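Local structure of putative vitamin-B12 independent methionine synthase family protein (Listeria monocytogenes, 1YPX) at residues 73-78 with 112-117; 234-239 with 264-269; 256-261 with 284-289. The protein probably acts as a zinc-dependent, cobalamin-independent methyltransferase of the methionine synthase family, built on a fold resembling a TIM barrel. All blocks are in the same frame, centred on the assembly; numbering follows the deposited sequence.

Interaction 1 (73-78 with 112-117); sequences FDFLEN and TTHPFI
An aromatic cluster of Phe75, His114 and Phe116 joins the short helix 73-76 to the start of helix 116-127, at the periphery of a fold that resembles a TIM barrel. The imidazole of His114 is the polar part of the cluster and serves both segments. Its NE2 donates to Phe75 O in a nearly straight bond that measures 2.5 Å, a length not to be pressed at this resolution. The second ring nitrogen, ND1, accepts from Phe116 N at 3.1 Å, with the donor lying in the ring plane. This second bond caps the first turn of helix 116-127, and the two together are consistent with a neutral imidazole protonated on NE2. They also fix the rotation of the ring, whose two faces are covered from helix 73-76 and its exit. The Phe75 ring lies over one face as an offset stack, centroids 4.5 Å apart and planes 30° from parallel. Over the opposite face comes Asn78, whose CB is 3.3 Å from His114 CD2. A chi1 of 175° carries the Phe75 ring away from its own amide nitrogen, and the ring turns a face to His114 and its edge to the face of Phe116. That second pair is offset edge-to-face, with centroids 5.3 Å apart and planes at 62°, and Phe75 CB adds a contact of 3.4 Å to Phe116 CE2. Outside the pair of segments, Phe176 of helix 158-178 touches both phenylalanines, and Trp71 stacks on Phe116. Beyond the imidazole, Asn78 CG sits 3.6 Å from Pro115 CD, the side chains crossing obliquely. Farther along, a water accepts from Thr112 N at 2.9 Å and donates weakly to Asn78 O.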
loop_
_atom_site.group_PDB
_atom_site.type_symbol
_atom_site.label_atom_id
_atom_site.label_comp_id
_atom_site.label_asym_id
_atom_site.label_seq_id
_atom_site.Cartn_x
_atom_site.Cartn_y
_atom_site.Cartn_z
ATOM N N PHE A 73 7.185 -3.410 -9.366
ATOM C CA PHE A 73 7.622 -3.479 -10.738
ATOM C C PHE A 73 7.126 -4.784 -11.345
ATOM O O PHE A 73 7.018 -4.888 -12.561
ATOM C CB PHE A 73 9.145 -3.383 -10.799
ATOM C CG PHE A 73 9.852 -4.520 -10.122
ATOM C CD1 PHE A 73 10.008 -5.750 -10.770
ATOM C CD2 PHE A 73 10.381 -4.359 -8.842
ATOM C CE1 PHE A 73 10.679 -6.797 -10.159
ATOM C CE2 PHE A 73 11.054 -5.398 -8.224
ATOM C CZ PHE A 73 11.204 -6.624 -8.886
ATOM N N ASP A 74 6.840 -5.776 -10.497
ATOM C CA ASP A 74 6.310 -7.067 -10.955
ATOM C C ASP A 74 4.868 -6.843 -11.400
ATOM O O ASP A 74 4.385 -7.468 -12.346
ATOM C CB ASP A 74 6.307 -8.118 -9.834
ATOM C CG ASP A 74 7.623 -8.864 -9.718
ATOM O OD1 ASP A 74 7.981 -9.640 -10.645
ATOM O OD2 ASP A 74 8.311 -8.673 -8.692
ATOM N N PHE A 75 4.178 -5.954 -10.697
ATOM C CA PHE A 75 2.813 -5.657 -11.040
ATOM C C PHE A 75 2.783 -4.859 -12.326
ATOM O O PHE A 75 1.963 -5.114 -13.212
ATOM C CB PHE A 75 2.127 -4.859 -9.933
ATOM C CG PHE A 75 0.741 -4.411 -10.297
ATOM C CD1 PHE A 75 0.531 -3.201 -10.946
ATOM C CD2 PHE A 75 -0.352 -5.234 -10.053
ATOM C CE1 PHE A 75 -0.747 -2.815 -11.351
ATOM C CE2 PHE A 75 -1.637 -4.864 -10.452
ATOM C CZ PHE A 75 -1.830 -3.653 -11.102
ATOM N N LEU A 76 3.681 -3.888 -12.429
ATOM C CA LEU A 76 3.733 -3.032 -13.611
ATOM C C LEU A 76 4.221 -3.738 -14.880
ATOM O O LEU A 76 3.576 -3.655 -15.937
ATOM C CB LEU A 76 4.606 -1.809 -13.328
ATOM C CG LEU A 76 4.043 -0.852 -12.273
ATOM C CD1 LEU A 76 5.134 0.108 -11.830
ATOM C CD2 LEU A 76 2.835 -0.099 -12.844
ATOM N N GLU A 77 5.354 -4.430 -14.776
ATOM C CA GLU A 77 5.906 -5.141 -15.921
ATOM C C GLU A 77 4.923 -6.189 -16.444
ATOM O O GLU A 77 5.134 -6.765 -17.510
ATOM C CB GLU A 77 7.226 -5.824 -15.558
ATOM C CG GLU A 77 7.063 -7.073 -14.712
ATOM C CD GLU A 77 8.310 -7.942 -14.710
ATOM O OE1 GLU A 77 8.756 -8.339 -15.815
ATOM O OE2 GLU A 77 8.836 -8.235 -13.608
ATOM N N ASN A 78 3.856 -6.442 -15.690
ATOM C CA ASN A 78 2.849 -7.409 -16.102
ATOM C C ASN A 78 1.636 -6.721 -16.693
ATOM O O ASN A 78 0.564 -7.296 -16.782
ATOM C CB ASN A 78 2.420 -8.290 -14.933
ATOM C CG ASN A 78 3.321 -9.480 -14.750
ATOM O OD1 ASN A 78 4.061 -9.557 -13.781
ATOM N ND2 ASN A 78 3.270 -10.414 -15.691
ATOM N N THR A 112 -5.107 -7.382 -18.889
ATOM C CA THR A 112 -5.871 -8.512 -19.394
ATOM C C THR A 112 -5.808 -9.671 -18.425
ATOM O O THR A 112 -6.813 -10.078 -17.843
ATOM C CB THR A 112 -5.319 -8.995 -20.736
ATOM O OG1 THR A 112 -5.535 -7.986 -21.725
ATOM C CG2 THR A 112 -6.003 -10.282 -21.156
ATOM N N THR A 113 -4.613 -10.213 -18.272
ATOM C CA THR A 113 -4.403 -11.326 -17.372
ATOM C C THR A 113 -3.139 -11.057 -16.582
ATOM O O THR A 113 -2.033 -11.150 -17.115
ATOM C CB THR A 113 -4.238 -12.625 -18.152
ATOM O OG1 THR A 113 -3.259 -12.434 -19.185
ATOM C CG2 THR A 113 -5.565 -13.042 -18.769
ATOM N N HIS A 114 -3.307 -10.712 -15.312
ATOM C CA HIS A 114 -2.173 -10.427 -14.443
ATOM C C HIS A 114 -1.988 -11.585 -13.459
ATOM O O HIS A 114 -2.955 -12.234 -13.068
ATOM C CB HIS A 114 -2.420 -9.111 -13.692
ATOM C CG HIS A 114 -1.168 -8.427 -13.236
ATOM N ND1 HIS A 114 -0.442 -8.848 -12.142
ATOM C CD2 HIS A 114 -0.521 -7.340 -13.720
ATOM C CE1 HIS A 114 0.596 -8.048 -11.972
ATOM N NE2 HIS A 114 0.571 -7.127 -12.914
ATOM N N PRO A 115 -0.734 -11.882 -13.079
ATOM C CA PRO A 115 -0.417 -12.964 -12.137
ATOM C C PRO A 115 -0.885 -12.657 -10.712
ATOM O O PRO A 115 -1.059 -13.567 -9.896
ATOM C CB PRO A 115 1.102 -13.059 -12.216
ATOM C CG PRO A 115 1.396 -12.574 -13.577
ATOM C CD PRO A 115 0.492 -11.399 -13.728
ATOM N N PHE A 116 -1.074 -11.375 -10.414
ATOM C CA PHE A 116 -1.515 -10.955 -9.094
ATOM C C PHE A 116 -2.923 -11.421 -8.763
ATOM O O PHE A 116 -3.308 -11.427 -7.603
ATOM C CB PHE A 116 -1.431 -9.427 -8.976
ATOM C CG PHE A 116 -0.057 -8.917 -8.651
ATOM C CD1 PHE A 116 1.071 -9.555 -9.151
ATOM C CD2 PHE A 116 0.104 -7.773 -7.867
ATOM C CE1 PHE A 116 2.352 -9.069 -8.880
ATOM C CE2 PHE A 116 1.378 -7.265 -7.582
ATOM C CZ PHE A 116 2.502 -7.914 -8.088
ATOM N N ILE A 117 -3.684 -11.826 -9.774
ATOM C CA ILE A 117 -5.058 -12.291 -9.556
ATOM C C ILE A 117 -5.135 -13.630 -8.823
ATOM O O ILE A 117 -5.957 -13.795 -7.914
ATOM C CB ILE A 117 -5.817 -12.418 -10.875
ATOM C CG1 ILE A 117 -5.752 -11.086 -11.632
ATOM C CG2 ILE A 117 -7.272 -12.768 -10.603
ATOM C CD1 ILE A 117 -6.472 -9.952 -10.921
HETATM O O HOH W 1 -2.174 -7.621 -18.935
#

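Interaction 2 (234-239 with 264-269); sequences ITMHIC and LNIDGF
Met236, modelled as selenomethionine, and Phe269 extend side by side in the same direction, Met236 CB 3.5 Å from Phe269 CE1. CG of Met236 is anti to its backbone N (chi1 -176°), and bends at chi2 and chi3 then swing SE to 3.4 Å from Ile266 CD1 and leave CE at the edge of the Phe269 ring, in its plane. Ile266 runs across Met236 at about a right angle. Ile238 completes the apolar group, its CG1 3.9 Å from Phe269 CD1. Beneath these side chains run neighbouring parallel strands of the barrel-like sheet, 233-238 and 268-272, paired through Met236 N to Gly268 O at 2.9 Å. Leu260 of helix 258-261 covers the face bearing Met236 and Phe269. Thr235 takes the opposite face, where its OG1 is hydrogen-bonded to Gln185. Next along, His237 and Cys239, with Cys334, form a possible vacant metal site, in keeping with the zinc binding inferred for the family. At the strand entrance Asp267 holds Ile234 twice: OD2 accepts from Ile234 N at 2.9 Å through its anti lone pair, and Asp267 N donates to Ile234 O at 3.2 Å. Lys228 forms a salt bridge with the same OD2.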
loop_
_atom_site.group_PDB
_atom_site.type_symbol
_atom_site.label_atom_id
_atom_site.label_comp_id
_atom_site.label_asym_id
_atom_site.label_seq_id
_atom_site.Cartn_x
_atom_site.Cartn_y
_atom_site.Cartn_z
ATOM N N ILE A 234 -10.243 1.334 -0.568
ATOM C CA ILE A 234 -8.994 1.592 -1.256
ATOM C C ILE A 234 -8.171 2.593 -0.479
ATOM O O ILE A 234 -8.427 3.793 -0.513
ATOM C CB ILE A 234 -9.210 2.101 -2.684
ATOM C CG1 ILE A 234 -9.804 0.957 -3.535
ATOM C CG2 ILE A 234 -7.875 2.615 -3.255
ATOM C CD1 ILE A 234 -9.827 1.195 -5.058
ATOM N N THR A 235 -7.188 2.084 0.246
ATOM C CA THR A 235 -6.323 2.924 1.046
ATOM C C THR A 235 -5.071 3.259 0.267
ATOM O O THR A 235 -4.695 2.564 -0.689
ATOM C CB THR A 235 -5.892 2.214 2.347
ATOM O OG1 THR A 235 -5.281 0.944 2.036
ATOM C CG2 THR A 235 -7.089 2.027 3.262
HETATM N N MSE A 236 -4.407 4.318 0.701
HETATM C CA MSE A 236 -3.192 4.752 0.044
HETATM C C MSE A 236 -2.028 4.890 0.997
HETATM O O MSE A 236 -2.125 5.587 1.994
HETATM C CB MSE A 236 -3.427 6.100 -0.629
HETATM C CG MSE A 236 -2.244 6.601 -1.431
HETATM SE SE MSE A 236 -2.795 7.255 -3.173
HETATM C CE MSE A 236 -2.146 9.088 -3.046
ATOM N N HIS A 237 -0.929 4.216 0.700
ATOM C CA HIS A 237 0.251 4.353 1.534
ATOM C C HIS A 237 1.193 5.371 0.876
ATOM O O HIS A 237 1.770 5.091 -0.181
ATOM C CB HIS A 237 0.959 3.005 1.711
ATOM C CG HIS A 237 2.257 3.095 2.455
ATOM N ND1 HIS A 237 2.409 3.823 3.620
ATOM C CD2 HIS A 237 3.471 2.552 2.195
ATOM C CE1 HIS A 237 3.657 3.725 4.041
ATOM N NE2 HIS A 237 4.322 2.960 3.193
ATOM N N ILE A 238 1.301 6.558 1.491
ATOM C CA ILE A 238 2.187 7.646 1.027
ATOM C C ILE A 238 3.509 7.402 1.733
ATOM O O ILE A 238 3.701 7.848 2.862
ATOM C CB ILE A 238 1.724 9.063 1.485
ATOM C CG1 ILE A 238 0.254 9.306 1.133
ATOM C CG2 ILE A 238 2.589 10.131 0.811
ATOM C CD1 ILE A 238 -0.023 9.321 -0.350
ATOM N N CYS A 239 4.423 6.701 1.078
ATOM C CA CYS A 239 5.706 6.384 1.691
ATOM C C CYS A 239 6.684 7.552 1.698
ATOM O O CYS A 239 6.662 8.393 0.800
ATOM C CB CYS A 239 6.332 5.198 0.960
ATOM S SG CYS A 239 7.463 4.234 1.958
ATOM N N LEU A 264 -8.050 13.972 -3.283
ATOM C CA LEU A 264 -7.976 12.528 -3.519
ATOM C C LEU A 264 -9.203 11.791 -2.987
ATOM O O LEU A 264 -9.521 11.892 -1.805
ATOM C CB LEU A 264 -6.725 11.971 -2.846
ATOM C CG LEU A 264 -5.854 11.048 -3.680
ATOM C CD1 LEU A 264 -6.702 9.898 -4.198
ATOM C CD2 LEU A 264 -5.242 11.832 -4.822
ATOM N N ASN A 265 -9.871 11.028 -3.848
ATOM C CA ASN A 265 -11.071 10.288 -3.447
ATOM C C ASN A 265 -10.791 8.908 -2.878
ATOM O O ASN A 265 -11.390 7.909 -3.289
ATOM C CB ASN A 265 -12.023 10.170 -4.628
ATOM C CG ASN A 265 -12.590 11.499 -5.021
ATOM O OD1 ASN A 265 -13.134 12.210 -4.181
ATOM N ND2 ASN A 265 -12.468 11.851 -6.291
ATOM N N ILE A 266 -9.894 8.869 -1.900
ATOM C CA ILE A 266 -9.493 7.625 -1.276
ATOM C C ILE A 266 -10.106 7.434 0.117
ATOM O O ILE A 266 -10.419 8.400 0.809
ATOM C CB ILE A 266 -7.943 7.558 -1.279
ATOM C CG1 ILE A 266 -7.503 6.354 -2.101
ATOM C CG2 ILE A 266 -7.378 7.511 0.116
ATOM C CD1 ILE A 266 -6.049 6.387 -2.480
ATOM N N ASP A 267 -10.296 6.184 0.519
ATOM C CA ASP A 267 -10.913 5.907 1.807
ATOM C C ASP A 267 -10.041 6.159 3.023
ATOM O O ASP A 267 -10.490 6.775 3.983
ATOM C CB ASP A 267 -11.421 4.473 1.824
ATOM C CG ASP A 267 -12.450 4.226 0.757
ATOM O OD1 ASP A 267 -13.525 4.862 0.839
ATOM O OD2 ASP A 267 -12.183 3.416 -0.164
ATOM N N GLY A 268 -8.807 5.676 2.992
ATOM C CA GLY A 268 -7.919 5.879 4.109
ATOM C C GLY A 268 -6.531 6.129 3.585
ATOM O O GLY A 268 -6.245 5.821 2.428
ATOM N N PHE A 269 -5.668 6.671 4.440
ATOM C CA PHE A 269 -4.274 6.985 4.089
ATOM C C PHE A 269 -3.286 6.473 5.148
ATOM O O PHE A 269 -3.446 6.755 6.331
ATOM C CB PHE A 269 -4.090 8.506 3.979
ATOM C CG PHE A 269 -4.421 9.081 2.631
ATOM C CD1 PHE A 269 -3.567 8.886 1.547
ATOM C CD2 PHE A 269 -5.551 9.874 2.459
ATOM C CE1 PHE A 269 -3.832 9.484 0.303
ATOM C CE2 PHE A 269 -5.830 10.478 1.223
ATOM C CZ PHE A 269 -4.965 10.283 0.142
#

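Interaction 3 (256-261 with 284-289); sequences VAETLF and LKYVTR. With PO4 (phosphate ion), chain B.
Lys285 approaches the Phe261 ring obliquely, in an off-centre cation-pi contact, NZ 4.5 Å from the ring centroid and 30° off the ring normal. The same NZ donates to O3 of a phosphate ion at 3.0 Å. Although the Lys285 CB leads away from helix 258-261, bends at chi2 and chi3 fold the chain back so that NZ meets both partners. The Phe261 ring is also met at its edge, where Leu284 O lies in the ring plane, 3.9 Å from CD2. Ala257 CB packs against Leu284 CB at 3.6 Å; farther along the loop, Phe261 CB approaches Val287 CB at 4.3 Å. Glu258 carries its carboxylate over one face of the Tyr286 ring, the two planes 72° apart, with OE1 above the rim nearest CD1 and OE2 3.3 Å from Tyr286 OH. Both of these residues also touch a crystal neighbour, so the lattice may help to set this pose. In the barrel-like fold, helix 258-261, with Ala257 at its N-cap, lies in the beta-alpha-beta crossover from strand 233-238 to strand 268-272, while 284-289 is part of the helix-free loop between strands 268-272 and 293-299. Lys285 is the centre of an inverse gamma turn in that loop, closed by a weak bond from Tyr286 N to Leu284 O. Farther out, Leu271 touches the side chains of both Phe261 and Lys285. The phosphate, probably from the crystallisation liquor, is also hydrogen-bonded to Tyr273 OH.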
loop_
_atom_site.group_PDB
_atom_site.type_symbol
_atom_site.label_atom_id
_atom_site.label_comp_id
_atom_site.label_asym_id
_atom_site.label_seq_id
_atom_site.Cartn_x
_atom_site.Cartn_y
_atom_site.Cartn_z
ATOM N N VAL A 256 2.173 18.437 -0.362
ATOM C CA VAL A 256 1.277 17.411 -0.873
ATOM C C VAL A 256 0.298 16.973 0.195
ATOM O O VAL A 256 0.152 15.788 0.463
ATOM C CB VAL A 256 2.064 16.181 -1.367
ATOM C CG1 VAL A 256 2.953 16.579 -2.536
ATOM C CG2 VAL A 256 2.904 15.603 -0.234
ATOM N N ALA A 257 -0.376 17.941 0.798
ATOM C CA ALA A 257 -1.335 17.650 1.848
ATOM C C ALA A 257 -2.691 18.237 1.502
ATOM O O ALA A 257 -3.714 17.825 2.050
ATOM C CB ALA A 257 -0.846 18.216 3.162
ATOM N N GLU A 258 -2.691 19.202 0.587
ATOM C CA GLU A 258 -3.923 19.864 0.162
ATOM C C GLU A 258 -4.717 18.982 -0.791
ATOM O O GLU A 258 -5.884 18.674 -0.543
ATOM C CB GLU A 258 -3.586 21.185 -0.528
ATOM C CG GLU A 258 -2.585 22.038 0.237
ATOM C CD GLU A 258 -3.109 22.508 1.587
ATOM O OE1 GLU A 258 -3.405 21.644 2.445
ATOM O OE2 GLU A 258 -3.217 23.742 1.786
ATOM N N THR A 259 -4.068 18.578 -1.880
ATOM C CA THR A 259 -4.693 17.736 -2.898
ATOM C C THR A 259 -4.813 16.278 -2.445
ATOM O O THR A 259 -5.657 15.532 -2.942
ATOM C CB THR A 259 -3.887 17.781 -4.222
ATOM O OG1 THR A 259 -2.816 16.829 -4.167
ATOM C CG2 THR A 259 -3.294 19.175 -4.438
ATOM N N LEU A 260 -3.960 15.887 -1.500
ATOM C CA LEU A 260 -3.956 14.530 -0.971
ATOM C C LEU A 260 -5.122 14.242 -0.031
ATOM O O LEU A 260 -5.814 13.236 -0.175
ATOM C CB LEU A 260 -2.640 14.241 -0.241
ATOM C CG LEU A 260 -1.628 13.343 -0.967
ATOM C CD1 LEU A 260 -0.477 13.002 -0.038
ATOM C CD2 LEU A 260 -2.313 12.068 -1.421
ATOM N N PHE A 261 -5.352 15.112 0.938
ATOM C CA PHE A 261 -6.445 14.866 1.863
ATOM C C PHE A 261 -7.715 15.630 1.504
ATOM O O PHE A 261 -8.773 15.390 2.081
ATOM C CB PHE A 261 -6.001 15.202 3.284
ATOM C CG PHE A 261 -4.687 14.585 3.664
ATOM C CD1 PHE A 261 -4.432 13.243 3.409
ATOM C CD2 PHE A 261 -3.699 15.350 4.276
ATOM C CE1 PHE A 261 -3.210 12.673 3.757
ATOM C CE2 PHE A 261 -2.473 14.790 4.629
ATOM C CZ PHE A 261 -2.228 13.451 4.371
ATOM N N LEU A 284 -1.866 20.430 8.571
ATOM C CA LEU A 284 -2.107 20.138 7.169
ATOM C C LEU A 284 -3.327 19.239 6.984
ATOM O O LEU A 284 -3.721 18.940 5.857
ATOM C CB LEU A 284 -0.871 19.482 6.539
ATOM C CG LEU A 284 0.392 20.344 6.476
ATOM C CD1 LEU A 284 0.080 21.732 5.874
ATOM C CD2 LEU A 284 0.940 20.486 7.870
ATOM N N LYS A 285 -3.933 18.821 8.088
ATOM C CA LYS A 285 -5.094 17.954 8.011
ATOM C C LYS A 285 -6.300 18.671 7.403
ATOM O O LYS A 285 -7.218 19.093 8.109
ATOM C CB LYS A 285 -5.440 17.414 9.398
ATOM C CG LYS A 285 -4.215 17.070 10.246
ATOM C CD LYS A 285 -3.274 16.107 9.552
ATOM C CE LYS A 285 -3.898 14.742 9.388
ATOM N NZ LYS A 285 -3.063 13.893 8.495
ATOM N N TYR A 286 -6.275 18.807 6.080
ATOM C CA TYR A 286 -7.351 19.440 5.331
ATOM C C TYR A 286 -8.453 18.410 5.101
ATOM O O TYR A 286 -9.289 18.543 4.205
ATOM C CB TYR A 286 -6.827 19.950 3.987
ATOM C CG TYR A 286 -6.328 21.378 4.024
ATOM C CD1 TYR A 286 -5.236 21.740 4.824
ATOM C CD2 TYR A 286 -6.960 22.376 3.268
ATOM C CE1 TYR A 286 -4.786 23.067 4.870
ATOM C CE2 TYR A 286 -6.519 23.707 3.305
ATOM C CZ TYR A 286 -5.433 24.044 4.105
ATOM O OH TYR A 286 -4.985 25.346 4.131
ATOM N N VAL A 287 -8.438 17.367 5.916
ATOM C CA VAL A 287 -9.434 16.322 5.801
ATOM C C VAL A 287 -10.746 16.775 6.436
ATOM O O VAL A 287 -10.876 16.839 7.657
ATOM C CB VAL A 287 -8.923 15.010 6.453
ATOM C CG1 VAL A 287 -8.214 15.321 7.759
ATOM C CG2 VAL A 287 -10.078 14.050 6.678
ATOM N N THR A 288 -11.711 17.107 5.585
ATOM C CA THR A 288 -13.013 17.554 6.047
ATOM C C THR A 288 -14.034 16.437 5.916
ATOM O O THR A 288 -15.099 16.477 6.532
ATOM C CB THR A 288 -13.494 18.777 5.250
ATOM O OG1 THR A 288 -13.262 18.563 3.852
ATOM C CG2 THR A 288 -12.759 20.022 5.708
ATOM N N ARG A 289 -13.697 15.441 5.105
ATOM C CA ARG A 289 -14.564 14.290 4.879
ATOM C C ARG A 289 -14.610 13.430 6.135
ATOM O O ARG A 289 -13.586 12.939 6.605
ATOM C CB ARG A 289 -14.031 13.467 3.712
ATOM C CG ARG A 289 -14.143 14.145 2.358
ATOM C CD ARG A 289 -13.253 13.433 1.348
ATOM N NE ARG A 289 -13.308 11.985 1.516
ATOM C CZ ARG A 289 -12.497 11.124 0.911
ATOM N NH1 ARG A 289 -12.629 9.819 1.133
ATOM N NH2 ARG A 289 -11.558 11.563 0.084
HETATM P P PO4 B . 0.467 15.602 8.837
HETATM O O1 PO4 B . 0.251 15.392 10.228
HETATM O O2 PO4 B . 1.874 15.779 8.517
HETATM O O3 PO4 B . -0.150 14.356 8.044
HETATM O O4 PO4 B . -0.334 16.707 8.190
#

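How the interactions relate
All three contacts belong to the one catalytic domain of the barrel-like fold, but at different depths. Interaction 1 comes first along the chain, and its centre is 21 Å from that of interaction 2 and 31 Å from that of interaction 3, on the other side of the chain's centre from the latter. Interactions 2 and 3 alternate along the chain and touch, their centres 11 Å apart. Helix 258-261 directly precedes strand 268-272, and Ile266 O lies 2.6 Å from Arg289 NH1, a probable hydrogen bond. The Phe261 and Phe269 rings meet edge-to-face. Strand pairing in the parallel sheet is thus tied to the outer layer, whereas interaction 1 joins separate peripheral elements.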